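Local coordinates for single-stranded-DNA-specific exonuclease RecJ (PDB 2ZXP), which degrades single-stranded DNA exonucleolytically in the 5' to 3' direction, using divalent metal ions, and shows no detectable activity on single-stranded RNA, at residues Asp3-Arg8 with Pro424-Ala429; Leu431-Glu436 with Leu461-Gly466; Phe465-Glu470 with Pro500-Val505; Gly486-Ala491 with Ala519-Ala524. All blocks are in the same frame, centred on the assembly; numbering follows the deposited sequence.

Contact 1 of 4, residues Asp3-Arg8 with Pro424-Ala429; sequences DRVRWR and PVREVA
The edge strand 5-9 of the mixed sheet pairs in parallel with its inner neighbour, 426-433, where R6 and R8 alternate their backbone bonds with R426 and V428. R6 N donates to R426 O at 2.6 Å, V428 N to R6 O at 2.8 Å, and R8 N to V428 O at 2.9 Å. The local axes run 25° from parallel and approach to 4.4 Å. Strand 5-9 is an outermost strand of the eight-stranded sheet that includes the OB-domain strands, and these bonds attach the N-terminal residues to it, more than 400 residues away along the chain. V5, W7, R426 and V428 occupy one face. There V428 CG2 sits 3.6 Å from V5 CG1, while V428 CG1 lies over a face of the W7 indole, whose NE1 bonds to D526. V5 also lies over a face of the R426 guanidinium, CG2 reaching NH1. On the other face, E427, with CG anti to its backbone N (chi1 -166°), extends to R8, and R8 NE meets E427 OE2 at 3.1 Å in a salt bridge. The carboxylate is approached from above its plane, 56° out, whereas OE2 lies near the guanidinium plane; the guanidinium has a second carboxylate partner, E534, which NH2 meets in a salt bridge. Ahead of the strands, R4 NH1 donates to P424 O at 3.1 Å and also to L356 O.

Contact 2 of 4, residues Leu431-Glu436 with Leu461-Gly466; sequences LDLLPE and LFLLFG
D432 O accepts the backbone N-H of L463, with L463 N to D432 O at 2.9 Å, and also receives the CA-H of F462, with F462 CA to D432 O at 3.4 Å, so adjacent residues of 462-466 converge on one carbonyl. This parallel pairing belongs to a beta-alpha-beta unit, in which strand 426-433 leads through helix 440-448 to strand 462-466. Two more backbone bonds flank it: L431 N to L461 O at 2.9 Å and L434 N to L463 O at 3.0 Å. The carboxylate of D432 is turned to helix 624-640, where OD2 forms a salt bridge with R633. The side chains packed round the F462 ring are apolar, though the carbonyl oxygens of D432 and L433 also come near its CD2. L434 CD1 stands over one face in a CH-pi contact, 4.2 Å from the centroid and 28° off the normal, and the two side chains cross at about a right angle. L431 CD1 and P435 CD approach the same ring obliquely, near CE2. L434 has CG opposite the backbone N (chi1 -178°); its two methyls divide, CD1 going to F462 and CD2 to L464. On the other side of the strand pair L433 CD1 touches L463 CD2 at 3.8 Å.

Contact 3 of 4, residues Phe465-Glu470 with Pro500-Val505; sequences FGAPEE and PPEVEV
The backbones of F465-G466 and V503-E504 run antiparallel, with G466 and V503 as a hydrogen-bonded pair and F465 and E504 as the adjoining non-hydrogen-bonded pair. V503 N gives its hydrogen to G466 O at 2.7 Å, and G466 N returns a longer bond to V503 O at 3.2 Å. The backbone angles of G466 (phi 149°, psi -166°) suit a residue without CB, which would run into the carbonyl oxygen of F465. The F465 ring meets two glutamates. E502 OE2 comes to 3.0 Å from F465 CE1 at the ring edge, with the carboxylate almost perpendicular to the ring (88°). E504 CG presses obliquely on F465 CD2 at 3.2 Å, and E504 OE1 lies at the edge in the ring plane, 3.3 Å from F465 CE2. V503 O lies over a face near the rim. E502 OE2 and E504 OE1 thus approach C-H groups of slight positive charge, probably a favourable placing, while E504 OE2 is held by R528 in a salt bridge and by E531 N. Past the paired residues, P468 CD packs on V503 CG2 at 3.7 Å. The chain bends sharply at E470 into strand 471-473, at the far edge of the mixed sheet, consistent with the curled sheets of OB folds.

Contact 4 of 4, residues Gly486-Ala491 with Ala519-Ala524; sequences GVRVLA and AYEVQA
With R488 CG anti to the backbone N (chi1 -172°) and E521 CG anti to the carbonyl carbon (chi1 -52°), the two side chains lie side by side, pointing the same way, and a bend at chi3 of R488 turns its guanidinium to the carboxylate. R488 NE donates to E521 OE1 at 2.8 Å, making a salt bridge; R488 NH2 adds a weak bond to E521 OE2 at 3.5 Å. The guanidinium and carboxylate planes are 57° apart, so this is not the flat, two-pronged pairing of coplanar groups, and NE meets OE1 from above the carboxylate plane. Alongside the pair, strands 487-491 and 519-524 of the RecJ OB domain run parallel, bonded by V522 N to R488 O at 2.9 Å, L490 N to V522 O at 2.8 Å, and A524 N to L490 O at 2.8 Å. V489 and V522 share one face, and V487 CG2 touches V522 CG2 at 3.8 Å. A491 CB meets A524 CB at 3.6 Å. L490 and Q523 take the opposite face, where Q523 NE2 lies near L490 CB. E521 OE2 also accepts from N512 ND2 on strand 503-514, and R472 NH1 stands close to R488 NH1; the buried carboxylate thus links neighbouring strands, and the charge of E521 is probably stabilised by R488 and may in turn ease the repulsion between R488 and R472.

All four contacts lie in one mixed sheet whose strand order runs 5-9, 426-433, 462-466, 503-514, 517-528, 487-492, 479-484, 471-473. Contacts 1 and 2 share strand 426-433, with centres about 17 Å apart, and contacts 2 and 3 share strand 462-466, about 12 Å apart; these three therefore pair successive strands from the N-terminal edge inward. Contact 4 joins 517-528 to 487-492 beyond them. Along the chain, contact 1 is complete before contact 2 is reached, and contacts 3 and 4 interleave. L434 and L464 of contact 2 pack on V487 and V522 of contact 4, centres about 11 Å apart, consistent with a shared apolar core of the OB domain, away from the metal site.

Contact 1 of 4, residues Asp3-Arg8 with Pro424-Ala429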
loop_
_atom_site.group_PDB
_atom_site.type_symbol
_atom_site.label_atom_id
_atom_site.label_comp_id
_atom_site.label_asym_id
_atom_site.label_seq_id
_atom_site.Cartn_x
_atom_site.Cartn_y
_atom_site.Cartn_z
ATOM N N ASP A 3 -13.990 -2.499 -16.578
ATOM C CA ASP A 3 -15.393 -2.424 -16.204
ATOM C C ASP A 3 -15.625 -2.980 -14.798
ATOM O O ASP A 3 -16.757 -3.002 -14.306
ATOM C CB ASP A 3 -16.229 -3.194 -17.231
ATOM C CG ASP A 3 -17.699 -2.852 -17.165
ATOM O OD1 ASP A 3 -18.440 -3.243 -18.095
ATOM O OD2 ASP A 3 -18.112 -2.193 -16.185
ATOM N N ARG A 4 -14.546 -3.436 -14.161
ATOM C CA ARG A 4 -14.617 -3.976 -12.808
ATOM C C ARG A 4 -13.773 -3.147 -11.822
ATOM O O ARG A 4 -13.245 -3.672 -10.838
ATOM C CB ARG A 4 -14.178 -5.448 -12.794
ATOM C CG ARG A 4 -15.180 -6.398 -13.473
ATOM C CD ARG A 4 -14.682 -7.844 -13.533
ATOM N NE ARG A 4 -13.727 -8.038 -14.621
ATOM C CZ ARG A 4 -12.517 -8.567 -14.464
ATOM N NH1 ARG A 4 -12.115 -8.955 -13.256
ATOM N NH2 ARG A 4 -11.711 -8.707 -15.518
ATOM N N VAL A 5 -13.651 -1.852 -12.102
ATOM C CA VAL A 5 -12.921 -0.935 -11.235
ATOM C C VAL A 5 -13.940 -0.019 -10.551
ATOM O O VAL A 5 -14.642 0.737 -11.210
ATOM C CB VAL A 5 -11.937 -0.058 -12.032
ATOM C CG1 VAL A 5 -11.305 0.973 -11.103
ATOM C CG2 VAL A 5 -10.853 -0.922 -12.684
ATOM N N ARG A 6 -14.011 -0.074 -9.231
ATOM C CA ARG A 6 -14.971 0.745 -8.501
ATOM C C ARG A 6 -14.343 1.925 -7.732
ATOM O O ARG A 6 -13.520 1.714 -6.845
ATOM C CB ARG A 6 -15.752 -0.158 -7.522
ATOM C CG ARG A 6 -17.244 -0.332 -7.838
ATOM C CD ARG A 6 -17.497 -0.866 -9.247
ATOM N NE ARG A 6 -17.658 -2.318 -9.280
ATOM C CZ ARG A 6 -17.857 -3.025 -10.394
ATOM N NH1 ARG A 6 -17.914 -2.420 -11.578
ATOM N NH2 ARG A 6 -18.018 -4.343 -10.326
ATOM N N TRP A 7 -14.726 3.158 -8.076
ATOM C CA TRP A 7 -14.223 4.357 -7.386
ATOM C C TRP A 7 -15.095 4.693 -6.175
ATOM O O TRP A 7 -16.311 4.801 -6.298
ATOM C CB TRP A 7 -14.254 5.575 -8.300
ATOM C CG TRP A 7 -13.248 5.600 -9.388
ATOM C CD1 TRP A 7 -12.677 4.530 -10.000
ATOM C CD2 TRP A 7 -12.794 6.758 -10.100
ATOM N NE1 TRP A 7 -11.902 4.946 -11.060
ATOM C CE2 TRP A 7 -11.959 6.307 -11.146
ATOM C CE3 TRP A 7 -13.022 8.133 -9.962
ATOM C CZ2 TRP A 7 -11.353 7.176 -12.050
ATOM C CZ3 TRP A 7 -12.420 9.000 -10.861
ATOM C CH2 TRP A 7 -11.597 8.521 -11.892
ATOM N N ARG A 8 -14.470 4.881 -5.019
ATOM C CA ARG A 8 -15.189 5.231 -3.802
ATOM C C ARG A 8 -14.560 6.439 -3.094
ATOM O O ARG A 8 -13.336 6.596 -3.074
ATOM C CB ARG A 8 -15.210 4.052 -2.822
ATOM C CG ARG A 8 -15.757 4.403 -1.436
ATOM C CD ARG A 8 -15.695 3.203 -0.493
ATOM N NE ARG A 8 -16.370 2.049 -1.090
ATOM C CZ ARG A 8 -17.669 1.765 -0.961
ATOM N NH1 ARG A 8 -18.478 2.540 -0.232
ATOM N NH2 ARG A 8 -18.172 0.713 -1.601
ATOM N N PRO A 424 -13.471 -10.735 -9.606
ATOM C CA PRO A 424 -12.673 -9.857 -8.743
ATOM C C PRO A 424 -12.936 -8.414 -9.194
ATOM O O PRO A 424 -13.080 -8.146 -10.395
ATOM C CB PRO A 424 -11.230 -10.282 -9.037
ATOM C CG PRO A 424 -11.374 -11.738 -9.440
ATOM C CD PRO A 424 -12.607 -11.700 -10.312
ATOM N N VAL A 425 -12.986 -7.495 -8.235
ATOM C CA VAL A 425 -13.237 -6.098 -8.539
ATOM C C VAL A 425 -12.192 -5.228 -7.841
ATOM O O VAL A 425 -11.869 -5.437 -6.680
ATOM C CB VAL A 425 -14.668 -5.709 -8.092
ATOM C CG1 VAL A 425 -14.751 -5.627 -6.561
ATOM C CG2 VAL A 425 -15.075 -4.415 -8.751
ATOM N N ARG A 426 -11.636 -4.268 -8.565
ATOM C CA ARG A 426 -10.614 -3.395 -7.996
ATOM C C ARG A 426 -11.221 -2.067 -7.586
ATOM O O ARG A 426 -11.963 -1.453 -8.350
ATOM C CB ARG A 426 -9.487 -3.159 -9.012
ATOM C CG ARG A 426 -8.433 -2.163 -8.575
ATOM C CD ARG A 426 -7.188 -2.266 -9.458
ATOM N NE ARG A 426 -7.360 -1.748 -10.817
ATOM C CZ ARG A 426 -7.331 -0.451 -11.135
ATOM N NH1 ARG A 426 -7.493 -0.066 -12.406
ATOM N NH2 ARG A 426 -7.131 0.468 -10.187
ATOM N N GLU A 427 -10.917 -1.639 -6.371
ATOM C CA GLU A 427 -11.418 -0.366 -5.880
ATOM C C GLU A 427 -10.349 0.727 -5.957
ATOM O O GLU A 427 -9.147 0.445 -5.845
ATOM C CB GLU A 427 -11.871 -0.491 -4.430
ATOM C CG GLU A 427 -12.701 0.707 -3.977
ATOM C CD GLU A 427 -13.121 0.608 -2.526
ATOM O OE1 GLU A 427 -12.313 1.012 -1.640
ATOM O OE2 GLU A 427 -14.251 0.109 -2.284
ATOM N N VAL A 428 -10.792 1.964 -6.181
ATOM C CA VAL A 428 -9.906 3.126 -6.208
ATOM C C VAL A 428 -10.448 3.966 -5.059
ATOM O O VAL A 428 -11.605 4.381 -5.083
ATOM C CB VAL A 428 -10.016 3.940 -7.517
ATOM C CG1 VAL A 428 -9.153 5.185 -7.406
ATOM C CG2 VAL A 428 -9.572 3.097 -8.739
ATOM N N ALA A 429 -9.636 4.184 -4.036
ATOM C CA ALA A 429 -10.070 4.955 -2.875
ATOM C C ALA A 429 -9.716 6.451 -2.983
ATOM O O ALA A 429 -8.552 6.820 -3.113
ATOM C CB ALA A 429 -9.463 4.342 -1.600
#

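Contact 2 of 4, residues Leu431-Glu436 with Leu461-Gly466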
loop_
_atom_site.group_PDB
_atom_site.type_symbol
_atom_site.label_atom_id
_atom_site.label_comp_id
_atom_site.label_asym_id
_atom_site.label_seq_id
_atom_site.Cartn_x
_atom_site.Cartn_y
_atom_site.Cartn_z
ATOM N N LEU A 431 -9.566 10.156 -1.329
ATOM C CA LEU A 431 -9.531 10.880 -0.068
ATOM C C LEU A 431 -10.582 11.985 -0.067
ATOM O O LEU A 431 -11.391 12.110 0.850
ATOM C CB LEU A 431 -8.172 11.551 0.120
ATOM C CG LEU A 431 -7.559 11.730 1.516
ATOM C CD1 LEU A 431 -6.852 13.091 1.562
ATOM C CD2 LEU A 431 -8.597 11.604 2.597
ATOM N N ASP A 432 -10.577 12.765 -1.132
ATOM C CA ASP A 432 -11.457 13.908 -1.204
ATOM C C ASP A 432 -11.292 14.578 -2.556
ATOM O O ASP A 432 -10.454 14.199 -3.367
ATOM C CB ASP A 432 -11.027 14.884 -0.102
ATOM C CG ASP A 432 -11.933 16.093 0.016
ATOM O OD1 ASP A 432 -11.485 17.121 0.585
ATOM O OD2 ASP A 432 -13.086 16.021 -0.446
ATOM N N LEU A 433 -12.099 15.598 -2.777
ATOM C CA LEU A 433 -12.038 16.398 -3.993
ATOM C C LEU A 433 -10.716 17.182 -3.904
ATOM O O LEU A 433 -10.309 17.574 -2.822
ATOM C CB LEU A 433 -13.200 17.377 -3.969
ATOM C CG LEU A 433 -14.265 17.370 -5.059
ATOM C CD1 LEU A 433 -14.854 15.989 -5.235
ATOM C CD2 LEU A 433 -15.336 18.378 -4.641
ATOM N N LEU A 434 -10.034 17.409 -5.017
ATOM C CA LEU A 434 -8.786 18.170 -4.960
ATOM C C LEU A 434 -9.061 19.628 -4.593
ATOM O O LEU A 434 -9.990 20.238 -5.105
ATOM C CB LEU A 434 -8.083 18.144 -6.301
ATOM C CG LEU A 434 -6.747 18.890 -6.292
ATOM C CD1 LEU A 434 -5.737 18.082 -5.499
ATOM C CD2 LEU A 434 -6.255 19.103 -7.710
ATOM N N PRO A 435 -8.258 20.201 -3.684
ATOM C CA PRO A 435 -8.417 21.597 -3.254
ATOM C C PRO A 435 -8.190 22.572 -4.404
ATOM O O PRO A 435 -7.757 22.171 -5.487
ATOM C CB PRO A 435 -7.349 21.741 -2.162
ATOM C CG PRO A 435 -7.321 20.348 -1.559
ATOM C CD PRO A 435 -7.316 19.484 -2.801
ATOM N N GLU A 436 -8.488 23.852 -4.171
ATOM C CA GLU A 436 -8.285 24.872 -5.201
ATOM C C GLU A 436 -6.780 25.004 -5.423
ATOM O O GLU A 436 -5.991 24.802 -4.508
ATOM C CB GLU A 436 -8.869 26.216 -4.759
ATOM C CG GLU A 436 -10.379 26.208 -4.575
ATOM C CD GLU A 436 -11.127 26.314 -5.879
ATOM O OE1 GLU A 436 -12.284 25.843 -5.938
ATOM O OE2 GLU A 436 -10.575 26.871 -6.854
ATOM N N LEU A 461 -5.130 9.594 -2.923
ATOM C CA LEU A 461 -5.552 10.029 -4.243
ATOM C C LEU A 461 -6.684 11.020 -4.098
ATOM O O LEU A 461 -7.558 10.856 -3.235
ATOM C CB LEU A 461 -6.053 8.861 -5.089
ATOM C CG LEU A 461 -5.072 7.748 -5.407
ATOM C CD1 LEU A 461 -5.820 6.477 -5.908
ATOM C CD2 LEU A 461 -4.111 8.284 -6.453
ATOM N N PHE A 462 -6.666 12.043 -4.951
ATOM C CA PHE A 462 -7.686 13.068 -4.959
ATOM C C PHE A 462 -8.526 12.925 -6.203
ATOM O O PHE A 462 -8.045 12.496 -7.254
ATOM C CB PHE A 462 -7.060 14.486 -4.964
ATOM C CG PHE A 462 -6.440 14.883 -3.666
ATOM C CD1 PHE A 462 -5.082 14.709 -3.448
ATOM C CD2 PHE A 462 -7.226 15.398 -2.642
ATOM C CE1 PHE A 462 -4.502 15.044 -2.222
ATOM C CE2 PHE A 462 -6.663 15.732 -1.407
ATOM C CZ PHE A 462 -5.292 15.553 -1.199
ATOM N N LEU A 463 -9.783 13.329 -6.099
ATOM C CA LEU A 463 -10.684 13.269 -7.244
ATOM C C LEU A 463 -10.756 14.634 -7.921
ATOM O O LEU A 463 -10.979 15.644 -7.262
ATOM C CB LEU A 463 -12.075 12.892 -6.768
ATOM C CG LEU A 463 -13.205 12.807 -7.784
ATOM C CD1 LEU A 463 -13.023 11.590 -8.671
ATOM C CD2 LEU A 463 -14.508 12.669 -7.026
ATOM N N LEU A 464 -10.523 14.679 -9.221
ATOM C CA LEU A 464 -10.666 15.920 -9.956
ATOM C C LEU A 464 -11.880 15.628 -10.830
ATOM O O LEU A 464 -12.229 14.460 -11.039
ATOM C CB LEU A 464 -9.448 16.231 -10.829
ATOM C CG LEU A 464 -8.194 16.684 -10.069
ATOM C CD1 LEU A 464 -7.671 15.529 -9.212
ATOM C CD2 LEU A 464 -7.116 17.138 -11.065
ATOM N N PHE A 465 -12.537 16.666 -11.326
ATOM C CA PHE A 465 -13.724 16.464 -12.154
ATOM C C PHE A 465 -13.961 17.712 -12.967
ATOM O O PHE A 465 -13.750 18.819 -12.467
ATOM C CB PHE A 465 -14.957 16.193 -11.276
ATOM C CG PHE A 465 -16.216 15.877 -12.060
ATOM C CD1 PHE A 465 -16.829 16.842 -12.873
ATOM C CD2 PHE A 465 -16.803 14.613 -11.984
ATOM C CE1 PHE A 465 -18.007 16.546 -13.598
ATOM C CE2 PHE A 465 -17.983 14.308 -12.703
ATOM C CZ PHE A 465 -18.582 15.277 -13.511
ATOM N N GLY A 466 -14.395 17.526 -14.211
ATOM C CA GLY A 466 -14.686 18.655 -15.076
ATOM C C GLY A 466 -14.452 18.395 -16.547
ATOM O O GLY A 466 -14.312 17.254 -16.979
#

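Contact 3 of 4, residues Phe465-Glu470 with Pro500-Val505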
loop_
_atom_site.group_PDB
_atom_site.type_symbol
_atom_site.label_atom_id
_atom_site.label_comp_id
_atom_site.label_asym_id
_atom_site.label_seq_id
_atom_site.Cartn_x
_atom_site.Cartn_y
_atom_site.Cartn_z
ATOM N N PHE A 465 -12.537 16.666 -11.326
ATOM C CA PHE A 465 -13.724 16.464 -12.154
ATOM C C PHE A 465 -13.961 17.712 -12.967
ATOM O O PHE A 465 -13.750 18.819 -12.467
ATOM C CB PHE A 465 -14.957 16.193 -11.276
ATOM C CG PHE A 465 -16.216 15.877 -12.060
ATOM C CD1 PHE A 465 -16.829 16.842 -12.873
ATOM C CD2 PHE A 465 -16.803 14.613 -11.984
ATOM C CE1 PHE A 465 -18.007 16.546 -13.598
ATOM C CE2 PHE A 465 -17.983 14.308 -12.703
ATOM C CZ PHE A 465 -18.582 15.277 -13.511
ATOM N N GLY A 466 -14.395 17.526 -14.211
ATOM C CA GLY A 466 -14.686 18.655 -15.076
ATOM C C GLY A 466 -14.452 18.395 -16.547
ATOM O O GLY A 466 -14.312 17.254 -16.979
ATOM N N ALA A 467 -14.427 19.469 -17.325
ATOM C CA ALA A 467 -14.182 19.370 -18.753
ATOM C C ALA A 467 -12.707 19.682 -18.959
ATOM O O ALA A 467 -12.221 20.730 -18.526
ATOM C CB ALA A 467 -15.058 20.368 -19.515
ATOM N N PRO A 468 -11.968 18.762 -19.599
ATOM C CA PRO A 468 -10.542 18.957 -19.848
ATOM C C PRO A 468 -10.314 20.090 -20.815
ATOM O O PRO A 468 -10.979 20.170 -21.853
ATOM C CB PRO A 468 -10.092 17.608 -20.406
ATOM C CG PRO A 468 -11.306 17.094 -21.064
ATOM C CD PRO A 468 -12.409 17.447 -20.093
ATOM N N GLU A 469 -9.375 20.968 -20.475
ATOM C CA GLU A 469 -9.072 22.113 -21.320
ATOM C C GLU A 469 -7.580 22.227 -21.570
ATOM O O GLU A 469 -6.773 21.819 -20.738
ATOM C CB GLU A 469 -9.599 23.394 -20.675
ATOM C CG GLU A 469 -8.957 23.737 -19.357
ATOM C CD GLU A 469 -9.542 24.998 -18.738
ATOM O OE1 GLU A 469 -10.572 24.891 -18.032
ATOM O OE2 GLU A 469 -8.974 26.097 -18.967
ATOM N N GLU A 470 -7.221 22.776 -22.726
ATOM C CA GLU A 470 -5.824 22.943 -23.105
ATOM C C GLU A 470 -5.137 21.600 -23.257
ATOM O O GLU A 470 -3.914 21.499 -23.164
ATOM C CB GLU A 470 -5.083 23.799 -22.074
ATOM C CG GLU A 470 -5.794 25.118 -21.788
ATOM C CD GLU A 470 -4.926 26.119 -21.056
ATOM O OE1 GLU A 470 -5.425 27.233 -20.788
ATOM O OE2 GLU A 470 -3.753 25.801 -20.757
ATOM N N PRO A 500 -13.304 12.499 -23.048
ATOM C CA PRO A 500 -14.725 12.785 -23.252
ATOM C C PRO A 500 -15.019 14.241 -22.858
ATOM O O PRO A 500 -14.149 14.935 -22.327
ATOM C CB PRO A 500 -15.420 11.749 -22.360
ATOM C CG PRO A 500 -14.377 11.406 -21.320
ATOM C CD PRO A 500 -13.106 11.372 -22.120
ATOM N N PRO A 501 -16.237 14.733 -23.140
ATOM C CA PRO A 501 -16.558 16.122 -22.779
ATOM C C PRO A 501 -16.247 16.448 -21.313
ATOM O O PRO A 501 -15.721 17.513 -21.003
ATOM C CB PRO A 501 -18.050 16.238 -23.121
ATOM C CG PRO A 501 -18.536 14.796 -23.124
ATOM C CD PRO A 501 -17.395 14.062 -23.753
ATOM N N GLU A 502 -16.589 15.535 -20.412
ATOM C CA GLU A 502 -16.293 15.718 -18.999
ATOM C C GLU A 502 -15.546 14.475 -18.517
ATOM O O GLU A 502 -15.782 13.371 -19.018
ATOM C CB GLU A 502 -17.579 15.935 -18.192
ATOM C CG GLU A 502 -18.110 17.358 -18.310
ATOM C CD GLU A 502 -19.000 17.761 -17.143
ATOM O OE1 GLU A 502 -19.390 18.949 -17.066
ATOM O OE2 GLU A 502 -19.315 16.893 -16.300
ATOM N N VAL A 503 -14.638 14.648 -17.560
ATOM C CA VAL A 503 -13.858 13.515 -17.059
ATOM C C VAL A 503 -13.695 13.490 -15.561
ATOM O O VAL A 503 -13.729 14.522 -14.895
ATOM C CB VAL A 503 -12.424 13.501 -17.634
ATOM C CG1 VAL A 503 -12.430 13.106 -19.096
ATOM C CG2 VAL A 503 -11.798 14.871 -17.460
ATOM N N GLU A 504 -13.506 12.292 -15.042
ATOM C CA GLU A 504 -13.264 12.106 -13.624
ATOM C C GLU A 504 -11.859 11.550 -13.538
ATOM O O GLU A 504 -11.518 10.642 -14.286
ATOM C CB GLU A 504 -14.239 11.107 -13.042
ATOM C CG GLU A 504 -15.296 11.753 -12.232
ATOM C CD GLU A 504 -16.424 10.821 -11.895
ATOM O OE1 GLU A 504 -17.410 11.332 -11.313
ATOM O OE2 GLU A 504 -16.335 9.597 -12.207
ATOM N N VAL A 505 -11.053 12.097 -12.632
ATOM C CA VAL A 505 -9.669 11.660 -12.454
ATOM C C VAL A 505 -9.333 11.293 -11.010
ATOM O O VAL A 505 -9.728 11.989 -10.095
ATOM C CB VAL A 505 -8.679 12.781 -12.854
ATOM C CG1 VAL A 505 -7.255 12.367 -12.479
ATOM C CG2 VAL A 505 -8.779 13.084 -14.350
#

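Contact 4 of 4, residues Gly486-Ala491 with Ala519-Ala524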
loop_
_atom_site.group_PDB
_atom_site.type_symbol
_atom_site.label_atom_id
_atom_site.label_comp_id
_atom_site.label_asym_id
_atom_site.label_seq_id
_atom_site.Cartn_x
_atom_site.Cartn_y
_atom_site.Cartn_z
ATOM N N GLY A 486 -8.068 24.690 -13.694
ATOM C CA GLY A 486 -6.779 25.278 -13.384
ATOM C C GLY A 486 -5.597 24.392 -13.019
ATOM O O GLY A 486 -4.468 24.874 -13.031
ATOM N N VAL A 487 -5.803 23.119 -12.686
ATOM C CA VAL A 487 -4.646 22.307 -12.328
ATOM C C VAL A 487 -4.223 21.363 -13.426
ATOM O O VAL A 487 -5.045 20.683 -14.041
ATOM C CB VAL A 487 -4.858 21.517 -10.990
ATOM C CG1 VAL A 487 -6.267 21.686 -10.488
ATOM C CG2 VAL A 487 -4.488 20.060 -11.172
ATOM N N ARG A 488 -2.921 21.317 -13.675
ATOM C CA ARG A 488 -2.436 20.450 -14.723
ATOM C C ARG A 488 -2.384 19.000 -14.263
ATOM O O ARG A 488 -1.865 18.682 -13.190
ATOM C CB ARG A 488 -1.053 20.901 -15.208
ATOM C CG ARG A 488 -0.616 20.127 -16.444
ATOM C CD ARG A 488 0.532 20.780 -17.192
ATOM N NE ARG A 488 1.826 20.344 -16.694
ATOM C CZ ARG A 488 2.785 19.847 -17.470
ATOM N NH1 ARG A 488 2.584 19.733 -18.781
ATOM N NH2 ARG A 488 3.934 19.445 -16.937
ATOM N N VAL A 489 -2.935 18.116 -15.081
ATOM C CA VAL A 489 -2.930 16.705 -14.759
ATOM C C VAL A 489 -2.174 15.972 -15.864
ATOM O O VAL A 489 -2.277 16.325 -17.030
ATOM C CB VAL A 489 -4.389 16.186 -14.582
ATOM C CG1 VAL A 489 -5.327 17.033 -15.364
ATOM C CG2 VAL A 489 -4.505 14.730 -15.000
ATOM N N LEU A 490 -1.369 14.989 -15.475
ATOM C CA LEU A 490 -0.582 14.189 -16.406
ATOM C C LEU A 490 -1.171 12.791 -16.431
ATOM O O LEU A 490 -1.514 12.236 -15.386
ATOM C CB LEU A 490 0.874 14.151 -15.953
ATOM C CG LEU A 490 1.616 15.430 -16.349
ATOM C CD1 LEU A 490 2.628 15.839 -15.270
ATOM C CD2 LEU A 490 2.275 15.203 -17.714
ATOM N N ALA A 491 -1.296 12.215 -17.617
ATOM C CA ALA A 491 -1.906 10.898 -17.700
ATOM C C ALA A 491 -1.549 10.068 -18.916
ATOM O O ALA A 491 -1.105 10.579 -19.946
ATOM C CB ALA A 491 -3.432 11.053 -17.640
ATOM N N ALA A 519 6.164 23.104 -9.550
ATOM C CA ALA A 519 4.835 23.165 -10.143
ATOM C C ALA A 519 3.997 22.086 -9.429
ATOM O O ALA A 519 4.399 20.912 -9.358
ATOM C CB ALA A 519 4.897 22.883 -11.661
ATOM N N TYR A 520 2.840 22.495 -8.902
ATOM C CA TYR A 520 1.959 21.588 -8.177
ATOM C C TYR A 520 0.915 21.064 -9.110
ATOM O O TYR A 520 0.011 21.774 -9.516
ATOM C CB TYR A 520 1.375 22.339 -6.984
ATOM C CG TYR A 520 2.462 22.583 -5.965
ATOM C CD1 TYR A 520 2.775 21.608 -5.017
ATOM C CD2 TYR A 520 3.235 23.748 -5.999
ATOM C CE1 TYR A 520 3.820 21.777 -4.134
ATOM C CE2 TYR A 520 4.286 23.932 -5.113
ATOM C CZ TYR A 520 4.574 22.941 -4.181
ATOM O OH TYR A 520 5.608 23.097 -3.289
ATOM N N GLU A 521 1.057 19.797 -9.459
ATOM C CA GLU A 521 0.178 19.165 -10.433
ATOM C C GLU A 521 -0.296 17.793 -9.969
ATOM O O GLU A 521 0.103 17.312 -8.905
ATOM C CB GLU A 521 0.943 19.047 -11.757
ATOM C CG GLU A 521 1.564 20.384 -12.203
ATOM C CD GLU A 521 2.503 20.251 -13.405
ATOM O OE1 GLU A 521 2.599 21.228 -14.186
ATOM O OE2 GLU A 521 3.146 19.184 -13.566
ATOM N N VAL A 522 -1.127 17.162 -10.792
ATOM C CA VAL A 522 -1.700 15.868 -10.469
ATOM C C VAL A 522 -1.283 14.799 -11.462
ATOM O O VAL A 522 -1.331 14.994 -12.676
ATOM C CB VAL A 522 -3.251 15.974 -10.445
ATOM C CG1 VAL A 522 -3.890 14.607 -10.286
ATOM C CG2 VAL A 522 -3.684 16.901 -9.302
ATOM N N GLN A 523 -0.869 13.665 -10.940
ATOM C CA GLN A 523 -0.472 12.558 -11.775
ATOM C C GLN A 523 -1.669 11.625 -11.695
ATOM O O GLN A 523 -1.956 11.050 -10.629
ATOM C CB GLN A 523 0.755 11.876 -11.180
ATOM C CG GLN A 523 1.371 10.806 -12.050
ATOM C CD GLN A 523 2.158 11.388 -13.224
ATOM O OE1 GLN A 523 3.005 12.277 -13.050
ATOM N NE2 GLN A 523 1.889 10.871 -14.432
ATOM N N ALA A 524 -2.387 11.494 -12.805
ATOM C CA ALA A 524 -3.559 10.626 -12.843
ATOM C C ALA A 524 -3.190 9.147 -12.683
ATOM O O ALA A 524 -2.270 8.667 -13.352
ATOM C CB ALA A 524 -4.305 10.832 -14.165
#